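Local structure of unsaturated glucuronyl hydrolase (Streptococcus agalactiae, 2ZZR) at residues A[51-56]-A[61-66]. The protein hydrolyses unsaturated chondroitin, hyaluronan and heparin disaccharides, releasing the 4-deoxy-4,5-didehydro uronic acid from their non-reducing end. Numbering follows the deposited sequence.
Sequences PTPATF and KVMDNT
Lys61 reaches from Thr52 to Phe56 along an extended side chain. Its CB lies 3.6 Å from Thr52 CG2; CG comes in beside the CD2–CE2 edge of the Phe56 ring, and CD lies above that rim, 3.6 Å from CE2. CE sits over the face, a CH-pi contact offset toward the rim, and NZ ends over the same face 3.9 Å from the ring centroid, 10° off the normal, a cation-pi contact. With CG of Lys61 beside its own backbone N (chi1 -75°) and the later torsions all anti, the chain runs straight across the ring. The two segments belong to the antiparallel beta hairpin of strands 50-56 and 59-63, in which Pro51 and Val62 form a non-hydrogen-bonded pair. Next to that pair, Thr52 N donates to Lys61 O (3.0 Å), arriving above the carbonyl plane. Lys61 N in turn donates to the side-chain hydroxyl oxygen Thr52 OG1, at 3.2 Å. The same hydroxyl donates to Ala54 O (2.8 Å), bridging the opposite strand and the corner where strand 50-56 turns at Pro53 and Ala54. Beyond the corner, Thr55 is hydrogen-bonded to Glu373. Met63 points toward 51-56: CG meets Pro51 O at 3.7 Å, and SD rests against Thr52 CA and Pro53 CD. Pro53 also touches Tyr363; its own side chain is about 9 Å from those of Arg246 and Ser364, which probably bind substrate.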
loop_
_atom_site.group_PDB
_atom_site.type_symbol
_atom_site.label_atom_id
_atom_site.label_comp_id
_atom_site.label_asym_id
_atom_site.label_seq_id
_atom_site.Cartn_x
_atom_site.Cartn_y
_atom_site.Cartn_z
ATOM N N PRO A 51 10.695 -2.439 13.459
ATOM C CA PRO A 51 10.780 -3.764 12.857
ATOM C C PRO A 51 11.535 -3.684 11.542
ATOM O O PRO A 51 11.476 -2.654 10.860
ATOM C CB PRO A 51 9.315 -4.131 12.581
ATOM C CG PRO A 51 8.574 -2.839 12.582
ATOM C CD PRO A 51 9.307 -1.944 13.529
ATOM N N THR A 52 12.248 -4.757 11.208
ATOM C CA THR A 52 12.788 -4.926 9.863
ATOM C C THR A 52 11.608 -5.061 8.889
ATOM O O THR A 52 10.487 -5.353 9.321
ATOM C CB THR A 52 13.690 -6.181 9.764
ATOM O OG1 THR A 52 13.029 -7.305 10.366
ATOM C CG2 THR A 52 15.018 -5.931 10.462
ATOM N N PRO A 53 11.842 -4.815 7.579
ATOM C CA PRO A 53 10.774 -4.956 6.580
ATOM C C PRO A 53 9.966 -6.242 6.723
ATOM O O PRO A 53 8.731 -6.192 6.699
ATOM C CB PRO A 53 11.541 -4.928 5.251
ATOM C CG PRO A 53 12.689 -4.019 5.541
ATOM C CD PRO A 53 13.100 -4.344 6.964
ATOM N N ALA A 54 10.654 -7.373 6.879
ATOM C CA ALA A 54 10.000 -8.665 7.036
ATOM C C ALA A 54 10.527 -9.416 8.256
ATOM O O ALA A 54 11.576 -9.062 8.812
ATOM C CB ALA A 54 10.182 -9.508 5.775
ATOM N N THR A 55 9.788 -10.444 8.664
ATOM C CA THR A 55 10.184 -11.295 9.781
ATOM C C THR A 55 11.182 -12.355 9.313
ATOM O O THR A 55 11.351 -12.577 8.106
ATOM C CB THR A 55 8.967 -12.004 10.414
ATOM O OG1 THR A 55 8.348 -12.857 9.446
ATOM C CG2 THR A 55 7.934 -10.989 10.948
ATOM N N PHE A 56 11.838 -12.993 10.282
ATOM C CA PHE A 56 12.765 -14.101 10.050
ATOM C C PHE A 56 12.286 -15.237 10.932
ATOM O O PHE A 56 12.312 -15.119 12.161
ATOM C CB PHE A 56 14.186 -13.703 10.454
ATOM C CG PHE A 56 14.759 -12.568 9.648
ATOM C CD1 PHE A 56 15.591 -12.828 8.559
ATOM C CD2 PHE A 56 14.481 -11.242 9.980
ATOM C CE1 PHE A 56 16.130 -11.785 7.809
ATOM C CE2 PHE A 56 15.013 -10.188 9.233
ATOM C CZ PHE A 56 15.843 -10.460 8.147
ATOM N N LYS A 61 13.358 -8.720 13.254
ATOM C CA LYS A 61 14.549 -8.162 13.866
ATOM C C LYS A 61 14.312 -6.677 14.130
ATOM O O LYS A 61 13.305 -6.108 13.687
ATOM C CB LYS A 61 15.787 -8.404 12.990
ATOM C CG LYS A 61 16.279 -9.846 13.048
ATOM C CD LYS A 61 17.366 -10.140 12.020
ATOM C CE LYS A 61 17.627 -11.631 11.960
ATOM N NZ LYS A 61 18.581 -11.985 10.874
ATOM N N VAL A 62 15.231 -6.061 14.865
ATOM C CA VAL A 62 15.114 -4.663 15.263
ATOM C C VAL A 62 16.124 -3.821 14.487
ATOM O O VAL A 62 17.292 -4.212 14.357
ATOM C CB VAL A 62 15.340 -4.496 16.788
ATOM C CG1 VAL A 62 15.111 -3.061 17.206
ATOM C CG2 VAL A 62 14.424 -5.431 17.571
ATOM N N MET A 63 15.673 -2.675 13.976
ATOM C CA MET A 63 16.517 -1.816 13.144
ATOM C C MET A 63 16.294 -0.328 13.403
ATOM O O MET A 63 15.315 0.064 14.044
ATOM C CB MET A 63 16.286 -2.132 11.661
ATOM C CG MET A 63 14.975 -1.574 11.107
ATOM S SD MET A 63 14.954 -1.574 9.302
ATOM C CE MET A 63 16.265 -0.399 8.956
ATOM N N ASP A 64 17.194 0.501 12.878
ATOM C CA ASP A 64 17.060 1.945 13.003
ATOM C C ASP A 64 16.144 2.514 11.912
ATOM O O ASP A 64 15.495 1.754 11.181
ATOM C CB ASP A 64 18.433 2.637 13.020
ATOM C CG ASP A 64 19.226 2.442 11.727
ATOM O OD1 ASP A 64 18.707 1.856 10.751
ATOM O OD2 ASP A 64 20.389 2.897 11.688
ATOM N N ASN A 65 16.090 3.841 11.820
ATOM C CA ASN A 65 15.180 4.520 10.900
ATOM C C ASN A 65 15.835 4.843 9.556
ATOM O O ASN A 65 16.054 6.011 9.222
ATOM C CB ASN A 65 14.600 5.787 11.551
ATOM C CG ASN A 65 13.318 6.259 10.878
ATOM O OD1 ASN A 65 12.889 5.697 9.868
ATOM N ND2 ASN A 65 12.698 7.295 11.441
ATOM N N THR A 66 16.129 3.799 8.781
ATOM C CA THR A 66 16.862 3.964 7.521
ATOM C C THR A 66 16.313 3.113 6.369
ATOM O O THR A 66 16.908 3.073 5.294
ATOM C CB THR A 66 18.368 3.632 7.693
ATOM O OG1 THR A 66 18.504 2.275 8.118
ATOM C CG2 THR A 66 19.034 4.567 8.709
#